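Local coordinates for uncharacterized protein (Staphylococcus aureus subsp. aureus Mu50, PDB 4EBG) that is of unknown function but is a secreted staphylococcal protein with a cystatin-like fold, placed in the NTF2 clan, and forms a pair of subunits in the crystal, at residues S36-Y41 and I47-Q52; Q15-A20 and T29-E34; Y10-Q15 and F63-K68. All coordinates share one frame; numbering follows the deposited sequence. Where two conformers were deposited one is given.

Contact 1: residues S36-Y41 and I47-Q52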
loop_
_atom_site.group_PDB
_atom_site.type_symbol
_atom_site.label_atom_id
_atom_site.label_comp_id
_atom_site.label_asym_id
_atom_site.label_seq_id
_atom_site.Cartn_x
_atom_site.Cartn_y
_atom_site.Cartn_z
ATOM N N SER B 36 12.160 -14.068 -7.107
ATOM C CA SER B 36 10.771 -14.347 -6.774
ATOM C C SER B 36 10.394 -15.710 -7.371
ATOM O O SER B 36 11.211 -16.337 -8.089
ATOM C CB SER B 36 9.896 -13.243 -7.318
ATOM O OG SER B 36 10.261 -11.966 -6.779
ATOM N N ASN B 37 9.177 -16.145 -7.099
ATOM C CA ASN B 37 8.581 -17.302 -7.718
ATOM C C ASN B 37 7.453 -16.863 -8.614
ATOM O O ASN B 37 6.628 -16.039 -8.237
ATOM C CB ASN B 37 8.102 -18.264 -6.654
ATOM C CG ASN B 37 9.234 -18.841 -5.864
ATOM O OD1 ASN B 37 10.362 -18.967 -6.382
ATOM N ND2 ASN B 37 8.944 -19.244 -4.628
ATOM N N THR B 38 7.380 -17.380 -9.852
ATOM C CA THR B 38 6.373 -17.075 -10.823
ATOM C C THR B 38 5.808 -18.336 -11.436
ATOM O O THR B 38 6.573 -19.226 -11.851
ATOM C CB THR B 38 6.925 -16.164 -11.953
ATOM O OG1 THR B 38 7.608 -15.063 -11.375
ATOM C CG2 THR B 38 5.859 -15.707 -12.886
ATOM N N HIS B 39 4.488 -18.442 -11.494
ATOM C CA HIS B 39 3.802 -19.511 -12.181
ATOM C C HIS B 39 2.703 -18.946 -13.059
ATOM O O HIS B 39 1.967 -18.044 -12.636
ATOM C CB HIS B 39 3.185 -20.518 -11.220
ATOM C CG HIS B 39 4.195 -21.332 -10.471
ATOM N ND1 HIS B 39 4.824 -20.877 -9.342
ATOM C CD2 HIS B 39 4.699 -22.574 -10.711
ATOM C CE1 HIS B 39 5.665 -21.804 -8.905
ATOM N NE2 HIS B 39 5.580 -22.857 -9.693
ATOM N N VAL B 40 2.567 -19.449 -14.285
ATOM C CA VAL B 40 1.521 -19.062 -15.214
ATOM C C VAL B 40 0.557 -20.227 -15.399
ATOM O O VAL B 40 0.987 -21.396 -15.527
ATOM C CB VAL B 40 2.101 -18.647 -16.588
ATOM C CG1 VAL B 40 1.011 -18.298 -17.585
ATOM C CG2 VAL B 40 3.115 -17.532 -16.420
ATOM N N TYR B 41 -0.742 -19.904 -15.439
ATOM C CA TYR B 41 -1.810 -20.862 -15.592
ATOM C C TYR B 41 -2.731 -20.429 -16.698
ATOM O O TYR B 41 -2.808 -19.262 -17.057
ATOM C CB TYR B 41 -2.599 -21.036 -14.288
ATOM C CG TYR B 41 -1.734 -21.415 -13.147
ATOM C CD1 TYR B 41 -1.456 -22.767 -12.895
ATOM C CD2 TYR B 41 -1.124 -20.461 -12.319
ATOM C CE1 TYR B 41 -0.581 -23.161 -11.833
ATOM C CE2 TYR B 41 -0.296 -20.866 -11.294
ATOM C CZ TYR B 41 0.013 -22.199 -11.074
ATOM O OH TYR B 41 0.879 -22.539 -10.062
ATOM N N ILE B 47 -1.658 -15.455 -13.432
ATOM C CA ILE B 47 -0.266 -15.502 -13.068
ATOM C C ILE B 47 -0.163 -15.309 -11.567
ATOM O O ILE B 47 -0.725 -14.380 -11.026
ATOM C CB ILE B 47 0.539 -14.423 -13.854
ATOM C CG1 ILE B 47 0.369 -14.644 -15.363
ATOM C CG2 ILE B 47 2.003 -14.425 -13.439
ATOM C CD1 ILE B 47 1.153 -13.611 -16.238
ATOM N N VAL B 48 0.540 -16.216 -10.880
ATOM C CA VAL B 48 0.728 -16.187 -9.444
ATOM C C VAL B 48 2.179 -15.931 -9.188
ATOM O O VAL B 48 3.049 -16.643 -9.708
ATOM C CB VAL B 48 0.248 -17.496 -8.780
ATOM C CG1 VAL B 48 0.502 -17.380 -7.276
ATOM C CG2 VAL B 48 -1.206 -17.794 -9.037
ATOM N N ILE B 49 2.468 -14.920 -8.353
ATOM C CA ILE B 49 3.800 -14.593 -7.958
ATOM C C ILE B 49 3.956 -14.716 -6.463
ATOM O O ILE B 49 3.033 -14.450 -5.720
ATOM C CB ILE B 49 4.283 -13.211 -8.471
ATOM C CG1 ILE B 49 3.480 -12.085 -7.844
ATOM C CG2 ILE B 49 4.250 -13.210 -10.012
ATOM C CD1 ILE B 49 4.008 -10.677 -8.253
ATOM N N GLY B 50 5.151 -15.087 -6.041
ATOM C CA GLY B 50 5.550 -15.130 -4.658
ATOM C C GLY B 50 6.765 -14.222 -4.514
ATOM O O GLY B 50 7.773 -14.425 -5.164
ATOM N N ILE B 51 6.680 -13.253 -3.593
ATOM C CA ILE B 51 7.658 -12.208 -3.534
ATOM C C ILE B 51 8.041 -11.905 -2.092
ATOM O O ILE B 51 7.292 -12.177 -1.154
ATOM C CB ILE B 51 7.118 -10.903 -4.204
ATOM C CG1 ILE B 51 5.979 -10.269 -3.420
ATOM C CG2 ILE B 51 6.760 -11.126 -5.650
ATOM C CD1 ILE B 51 5.605 -8.888 -3.789
ATOM N N GLN B 52 9.192 -11.277 -1.947
ATOM C CA GLN B 52 9.620 -10.747 -0.648
ATOM C C GLN B 52 8.938 -9.398 -0.404
ATOM O O GLN B 52 9.416 -8.355 -0.786
ATOM C CB GLN B 52 11.136 -10.577 -0.568
ATOM C CG GLN B 52 11.600 -10.195 0.848
ATOM C CD GLN B 52 13.040 -9.683 0.891
ATOM O OE1 GLN B 52 13.802 -9.724 -0.086
ATOM N NE2 GLN B 52 13.389 -9.139 1.998
HETATM O O HOH W 1 10.986 -11.289 -4.200
HETATM O O HOH W 2 4.252 -18.519 -7.951
#

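Contact 2: residues Q15-A20 and T29-E34. With PO4 (phosphate ion), chain D.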
loop_
_atom_site.group_PDB
_atom_site.type_symbol
_atom_site.label_atom_id
_atom_site.label_comp_id
_atom_site.label_asym_id
_atom_site.label_seq_id
_atom_site.Cartn_x
_atom_site.Cartn_y
_atom_site.Cartn_z
ATOM N N GLN B 15 4.489 -0.968 -8.643
ATOM C CA GLN B 15 3.740 0.277 -8.567
ATOM C C GLN B 15 2.910 0.286 -7.310
ATOM O O GLN B 15 2.874 1.282 -6.570
ATOM C CB GLN B 15 2.865 0.462 -9.807
ATOM C CG GLN B 15 3.640 0.888 -11.054
ATOM C CD GLN B 15 2.775 0.955 -12.286
ATOM O OE1 GLN B 15 1.866 0.153 -12.459
ATOM N NE2 GLN B 15 3.064 1.900 -13.157
HETATM N N MSE B 16 2.175 -0.792 -7.051
HETATM C CA MSE B 16 1.371 -0.849 -5.830
HETATM C C MSE B 16 2.215 -0.844 -4.572
HETATM O O MSE B 16 1.898 -0.191 -3.614
HETATM C CB MSE B 16 0.474 -2.088 -5.857
HETATM C CG MSE B 16 -0.618 -2.003 -6.934
HETATM SE SE MSE B 16 -1.900 -3.417 -6.796
HETATM C CE MSE B 16 -0.679 -4.778 -7.151
ATOM N N ASN B 17 3.346 -1.563 -4.602
ATOM C CA ASN B 17 4.193 -1.601 -3.399
ATOM C C ASN B 17 4.775 -0.219 -3.126
ATOM O O ASN B 17 4.947 0.128 -1.972
ATOM C CB ASN B 17 5.347 -2.607 -3.520
ATOM C CG ASN B 17 4.922 -4.043 -3.356
ATOM O OD1 ASN B 17 3.743 -4.402 -3.417
ATOM N ND2 ASN B 17 5.925 -4.896 -3.126
ATOM N N LYS B 18 5.075 0.538 -4.177
ATOM C CA LYS B 18 5.638 1.876 -3.990
ATOM C C LYS B 18 4.630 2.757 -3.255
ATOM O O LYS B 18 4.981 3.483 -2.331
ATOM C CB LYS B 18 6.020 2.529 -5.310
ATOM C CG LYS B 18 6.477 3.978 -5.143
ATOM C CD LYS B 18 6.383 4.745 -6.449
ATOM C CE LYS B 18 5.714 6.112 -6.247
ATOM N NZ LYS B 18 4.222 6.112 -6.451
ATOM N N ILE B 19 3.361 2.691 -3.645
ATOM C CA ILE B 19 2.325 3.501 -3.000
ATOM C C ILE B 19 2.150 2.976 -1.554
ATOM O O ILE B 19 2.077 3.765 -0.587
ATOM C CB ILE B 19 1.005 3.464 -3.833
ATOM C CG1 ILE B 19 1.217 4.106 -5.206
ATOM C CG2 ILE B 19 -0.102 4.206 -3.109
ATOM C CD1 ILE B 19 0.080 3.912 -6.171
ATOM N N ALA B 20 2.050 1.654 -1.414
ATOM C CA ALA B 20 1.912 1.069 -0.093
ATOM C C ALA B 20 3.013 1.494 0.857
ATOM O O ALA B 20 2.759 1.714 2.038
ATOM C CB ALA B 20 1.782 -0.481 -0.208
ATOM N N THR B 29 10.118 -2.237 -2.389
ATOM C CA THR B 29 9.718 -1.556 -3.634
ATOM C C THR B 29 10.536 -1.834 -4.897
ATOM O O THR B 29 10.322 -1.212 -5.932
ATOM C CB THR B 29 9.623 -0.052 -3.390
ATOM O OG1 THR B 29 10.928 0.422 -3.088
ATOM C CG2 THR B 29 8.679 0.261 -2.210
ATOM N N ASP B 30 11.424 -2.813 -4.799
ATOM C CA ASP B 30 12.323 -3.238 -5.874
ATOM C C ASP B 30 12.232 -4.740 -6.039
ATOM O O ASP B 30 13.225 -5.484 -5.937
ATOM C CB ASP B 30 13.774 -2.748 -5.664
ATOM C CG ASP B 30 14.411 -3.231 -4.396
ATOM O OD1 ASP B 30 13.738 -3.602 -3.394
ATOM O OD2 ASP B 30 15.679 -3.204 -4.386
ATOM N N ILE B 31 11.016 -5.198 -6.315
ATOM C CA ILE B 31 10.724 -6.605 -6.460
ATOM C C ILE B 31 11.255 -7.044 -7.830
ATOM O O ILE B 31 10.936 -6.410 -8.843
ATOM C CB ILE B 31 9.216 -6.907 -6.355
ATOM C CG1 ILE B 31 8.613 -6.386 -5.028
ATOM C CG2 ILE B 31 8.936 -8.384 -6.572
ATOM C CD1 ILE B 31 9.213 -6.994 -3.778
ATOM N N LYS B 32 11.996 -8.146 -7.825
ATOM C CA LYS B 32 12.598 -8.669 -9.060
ATOM C C LYS B 32 12.165 -10.116 -9.298
ATOM O O LYS B 32 12.207 -10.923 -8.410
ATOM C CB LYS B 32 14.112 -8.599 -8.952
ATOM C CG LYS B 32 14.671 -7.178 -8.801
ATOM C CD LYS B 32 16.122 -7.131 -8.405
ATOM C CE LYS B 32 16.399 -7.351 -6.912
ATOM N NZ LYS B 32 16.024 -6.178 -6.022
ATOM N N GLN B 33 11.830 -10.402 -10.549
ATOM C CA GLN B 33 11.412 -11.746 -10.940
ATOM C C GLN B 33 12.458 -12.806 -10.557
ATOM O O GLN B 33 12.115 -13.900 -10.139
ATOM C CB GLN B 33 11.095 -11.773 -12.428
ATOM C CG GLN B 33 10.661 -13.131 -12.945
ATOM C CD GLN B 33 10.298 -13.075 -14.427
ATOM O OE1 GLN B 33 10.076 -12.015 -14.956
ATOM N NE2 GLN B 33 10.195 -14.245 -15.075
ATOM N N GLU B 34 13.740 -12.504 -10.744
ATOM C CA GLU B 34 14.799 -13.486 -10.518
ATOM C C GLU B 34 15.035 -13.791 -9.029
ATOM O O GLU B 34 15.708 -14.724 -8.713
ATOM C CB GLU B 34 16.115 -13.056 -11.150
ATOM C CG GLU B 34 16.777 -11.850 -10.472
ATOM C CD GLU B 34 16.446 -10.503 -11.115
ATOM O OE1 GLU B 34 15.358 -10.396 -11.786
ATOM O OE2 GLU B 34 17.286 -9.547 -10.942
HETATM P P PO4 D . 17.943 -7.160 -2.889
HETATM O O1 PO4 D . 17.759 -8.275 -1.856
HETATM O O2 PO4 D . 19.026 -7.663 -3.758
HETATM O O3 PO4 D . 16.602 -6.980 -3.583
HETATM O O4 PO4 D . 18.366 -5.907 -2.074
#

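Contact 3: residues Y10-Q15 and F63-K68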
loop_
_atom_site.group_PDB
_atom_site.type_symbol
_atom_site.label_atom_id
_atom_site.label_comp_id
_atom_site.label_asym_id
_atom_site.label_seq_id
_atom_site.Cartn_x
_atom_site.Cartn_y
_atom_site.Cartn_z
ATOM N N TYR B 10 4.896 -7.820 -12.705
ATOM C CA TYR B 10 5.898 -7.280 -11.804
ATOM C C TYR B 10 5.864 -5.744 -11.823
ATOM O O TYR B 10 6.073 -5.144 -10.762
ATOM C CB TYR B 10 7.307 -7.837 -12.102
ATOM C CG TYR B 10 7.489 -9.216 -11.486
ATOM C CD1 TYR B 10 7.879 -9.360 -10.197
ATOM C CD2 TYR B 10 7.168 -10.368 -12.187
ATOM C CE1 TYR B 10 7.971 -10.606 -9.607
ATOM C CE2 TYR B 10 7.256 -11.616 -11.606
ATOM C CZ TYR B 10 7.641 -11.733 -10.322
ATOM O OH TYR B 10 7.708 -12.938 -9.694
ATOM N N LYS B 11 5.555 -5.140 -12.956
ATOM C CA LYS B 11 5.451 -3.675 -12.963
ATOM C C LYS B 11 4.330 -3.232 -12.040
ATOM O O LYS B 11 4.468 -2.283 -11.253
ATOM C CB LYS B 11 5.223 -3.198 -14.383
ATOM C CG LYS B 11 5.000 -1.690 -14.456
ATOM C CD LYS B 11 4.991 -1.186 -15.920
ATOM C CE LYS B 11 4.629 0.273 -16.019
ATOM N NZ LYS B 11 3.179 0.513 -15.850
ATOM N N GLU B 12 3.173 -3.894 -12.142
ATOM C CA GLU B 12 2.023 -3.529 -11.349
ATOM C C GLU B 12 2.336 -3.773 -9.861
ATOM O O GLU B 12 1.985 -2.955 -9.029
ATOM C CB GLU B 12 0.793 -4.315 -11.805
ATOM C CG GLU B 12 -0.448 -3.962 -11.069
ATOM C CD GLU B 12 -0.960 -2.570 -11.330
ATOM O OE1 GLU B 12 -0.550 -1.934 -12.326
ATOM O OE2 GLU B 12 -1.820 -2.135 -10.524
ATOM N N GLN B 13 2.954 -4.905 -9.534
ATOM C CA GLN B 13 3.272 -5.183 -8.172
ATOM C C GLN B 13 4.165 -4.094 -7.609
ATOM O O GLN B 13 3.980 -3.623 -6.468
ATOM C CB GLN B 13 3.980 -6.534 -8.026
ATOM C CG GLN B 13 4.219 -6.925 -6.537
ATOM C CD GLN B 13 2.987 -7.329 -5.821
ATOM O OE1 GLN B 13 2.282 -8.179 -6.315
ATOM N NE2 GLN B 13 2.729 -6.783 -4.637
ATOM N N ASN B 14 5.189 -3.705 -8.354
ATOM C CA ASN B 14 6.087 -2.662 -7.864
ATOM C C ASN B 14 5.374 -1.304 -7.711
ATOM O O ASN B 14 5.661 -0.577 -6.767
ATOM C CB ASN B 14 7.317 -2.569 -8.760
ATOM C CG ASN B 14 8.355 -3.589 -8.394
ATOM O OD1 ASN B 14 8.784 -3.621 -7.265
ATOM N ND2 ASN B 14 8.765 -4.438 -9.331
ATOM N N GLN B 15 4.489 -0.968 -8.643
ATOM C CA GLN B 15 3.740 0.277 -8.567
ATOM C C GLN B 15 2.910 0.286 -7.310
ATOM O O GLN B 15 2.874 1.282 -6.570
ATOM C CB GLN B 15 2.865 0.462 -9.807
ATOM C CG GLN B 15 3.640 0.888 -11.054
ATOM C CD GLN B 15 2.775 0.955 -12.286
ATOM O OE1 GLN B 15 1.866 0.153 -12.459
ATOM N NE2 GLN B 15 3.064 1.900 -13.157
ATOM N N PHE B 63 0.522 -13.628 -4.528
ATOM C CA PHE B 63 -0.525 -12.820 -5.115
ATOM C C PHE B 63 -0.919 -13.387 -6.464
ATOM O O PHE B 63 -0.046 -13.824 -7.231
ATOM C CB PHE B 63 -0.051 -11.388 -5.344
ATOM C CG PHE B 63 0.360 -10.697 -4.085
ATOM C CD1 PHE B 63 -0.596 -10.164 -3.199
ATOM C CD2 PHE B 63 1.691 -10.599 -3.757
ATOM C CE1 PHE B 63 -0.210 -9.562 -2.032
ATOM C CE2 PHE B 63 2.061 -10.017 -2.588
ATOM C CZ PHE B 63 1.124 -9.443 -1.748
ATOM N N ALA B 64 -2.222 -13.469 -6.712
ATOM C CA ALA B 64 -2.733 -13.890 -7.984
ATOM C C ALA B 64 -3.158 -12.700 -8.830
ATOM O O ALA B 64 -3.864 -11.806 -8.339
ATOM C CB ALA B 64 -3.927 -14.847 -7.807
ATOM N N TYR B 65 -2.761 -12.700 -10.097
ATOM C CA TYR B 65 -3.144 -11.696 -11.059
ATOM C C TYR B 65 -3.917 -12.362 -12.176
ATOM O O TYR B 65 -3.623 -13.512 -12.579
ATOM C CB TYR B 65 -1.892 -11.009 -11.670
ATOM C CG TYR B 65 -1.195 -10.065 -10.744
ATOM C CD1 TYR B 65 -0.428 -10.512 -9.708
ATOM C CD2 TYR B 65 -1.307 -8.714 -10.915
ATOM C CE1 TYR B 65 0.190 -9.634 -8.847
ATOM C CE2 TYR B 65 -0.668 -7.818 -10.065
ATOM C CZ TYR B 65 0.066 -8.276 -9.055
ATOM O OH TYR B 65 0.676 -7.347 -8.230
ATOM N N GLU B 66 -4.820 -11.584 -12.742
ATOM C CA GLU B 66 -5.443 -11.975 -14.012
ATOM C C GLU B 66 -4.953 -11.035 -15.084
ATOM O O GLU B 66 -4.715 -9.842 -14.826
ATOM C CB GLU B 66 -6.951 -11.859 -13.913
ATOM C CG GLU B 66 -7.535 -12.858 -12.988
ATOM C CD GLU B 66 -9.022 -12.858 -13.024
ATOM O OE1 GLU B 66 -9.597 -13.487 -13.942
ATOM O OE2 GLU B 66 -9.588 -12.203 -12.136
ATOM N N ILE B 67 -4.794 -11.568 -16.287
ATOM C CA ILE B 67 -4.444 -10.759 -17.425
ATOM C C ILE B 67 -5.756 -10.613 -18.182
ATOM O O ILE B 67 -6.314 -11.597 -18.679
ATOM C CB ILE B 67 -3.408 -11.413 -18.332
ATOM C CG1 ILE B 67 -2.107 -11.715 -17.571
ATOM C CG2 ILE B 67 -3.101 -10.507 -19.454
ATOM C CD1 ILE B 67 -1.417 -10.504 -16.863
ATOM N N LYS B 68 -6.286 -9.393 -18.179
ATOM C CA LYS B 68 -7.536 -9.100 -18.855
ATOM C C LYS B 68 -7.368 -7.846 -19.699
ATOM O O LYS B 68 -6.865 -6.832 -19.253
ATOM C CB LYS B 68 -8.686 -8.940 -17.869
ATOM C CG LYS B 68 -9.312 -10.233 -17.400
ATOM C CD LYS B 68 -10.568 -9.937 -16.586
ATOM C CE LYS B 68 -10.831 -11.006 -15.549
ATOM N NZ LYS B 68 -11.556 -10.460 -14.363
#

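Contact 1: residues S36-Y41 and I47-Q52
The beta hairpin of strands 37-41 and 46-52, part of the antiparallel sheet in this cystatin-like fold, places N37 opposite G50 and H39 opposite V48 as hydrogen-bonded pairs. N37 N donates to G50 O at 2.9 Å, and G50 N returns a bond of 2.8 Å to N37 O. The second pair is joined by H39 N to V48 O and V48 N to H39 O, both 2.9 Å. In the non-hydrogen-bonded pairs T38/I49 and V40/I47 the branched side chains lie alongside one another, with V40 CG2 4.1 Å from I47 CG1. On this face T38 and I49 meet Y10 of helix 3-23, while I47 packs on I67. On the other face V48 CG1 stands anti to the backbone N (chi1 179°); this leaves CG2 beside that N, 3.9 Å from Y41 CE2. G50 adds no bulk beside N37. Just before the strand, S36 gives its hydroxyl proton to K32 O and accepts a bond from a water that also takes the N-H of Q52. The imidazole of H39 can use both its nitrogens here: NE2 meets E92 OE2, while a second water sits in the ring plane 2.8 Å from ND1 and donates to V48 O at 2.8 Å.

Contact 2: residues Q15-A20 and T29-E34
N17 lays its amide against the CG1-CD1 branch of I31, the two side chains crossing at about a right angle. The nitrogen does the touching: ND2 is 3.6 Å from I31 CG1 and 4.0 Å from I31 CD1. This is packing rather than bonding, since one N-H of ND2 goes to K28 O and OD1 receives Q13 NE2. An amide suits this buried place, as it can hold the backbone of the loop that follows the helix while its side meets an aliphatic chain. Nearer the surface, T29 has OG1 between its backbone N and carbonyl carbon (chi1 65°), which leaves CG2 to rest on the helix backbone, 3.7 Å from N17 O and 3.9 Å from K18 CA. In the fold, residues 29-34 belong to the connection that leaves helix 3-23 and doubles back past it to enter strand 37-41. The same helix meets the second subunit, where A20 packs on A20 of that chain. Farther along the loop, K32 bends at chi3 and chi4, bringing NZ to D30 O at 2.9 Å and into a salt bridge with D30 OD2. A phosphate ion, probably from the crystallisation liquor, takes a hydrogen bond of 2.6 Å from K32 NZ to its O3 and another from K28 NZ.

Contact 3: residues Y10-Q15 and F63-K68
Q13 reaches from the helix to both Y65 and F63 of the strand, and its amide meets the two rings in different ways. CG lies anti to the backbone N, carrying the chain away from the helix, and a bend at chi2 (73°) then swings the amide across the end of Y65. There Y65 OH donates to Q13 OE1 at 2.6 Å. The amide is almost perpendicular to the phenol, and OE1 stands in the plane of that ring, at its edge. Relative to the amide, the hydroxyl is 63° out of the carbonyl plane, not on a lone pair. Over one face of F63 sits NE2, 3.8 Å above the ring plane and offset toward the rim, with the amide plane 35° from that of the ring. OE1 meets the same ring at F63 CD2, 3.6 Å away. E12, the preceding residue, touches with its aliphatic part: after CG, which lies 4.0 Å from Y65 CE2 at the ring edge, the chain bends at chi2, and the carboxylate is steeply inclined to the phenol. The contact joins helix 3-23 to the sheet it crosses, and Q13 and F63 also pack on V23 and K22 of the second subunit. Because OE1 accepts from Y65 and NE2 donates to N17 OD1, the two ends of the buried amide are told apart, its rotation is fixed, and the phenol proton is directed toward the helix.

In the fold
Contacts 2 and 3 use overlapping parts of helix 3-23, sharing Q15, with centres about 10 Å apart, and both reach the second subunit. N14 ties them together by accepting I31 N at OD1, 2.9 Å away. Contact 1 is nested in the chain loop closed by contact 3, their centres also about 10 Å apart. They meet through the sheet, where Y65 N lies 2.8 Å from I47 O, and through the helix, where Y10 OH is hydrogen-bonded to T38 OG1 at 2.7 Å. I31 of contact 2 packs on the hairpin, its CG2 3.6 Å from I51 CG2. The phosphate belongs to the loop of contact 2 and marks no known site.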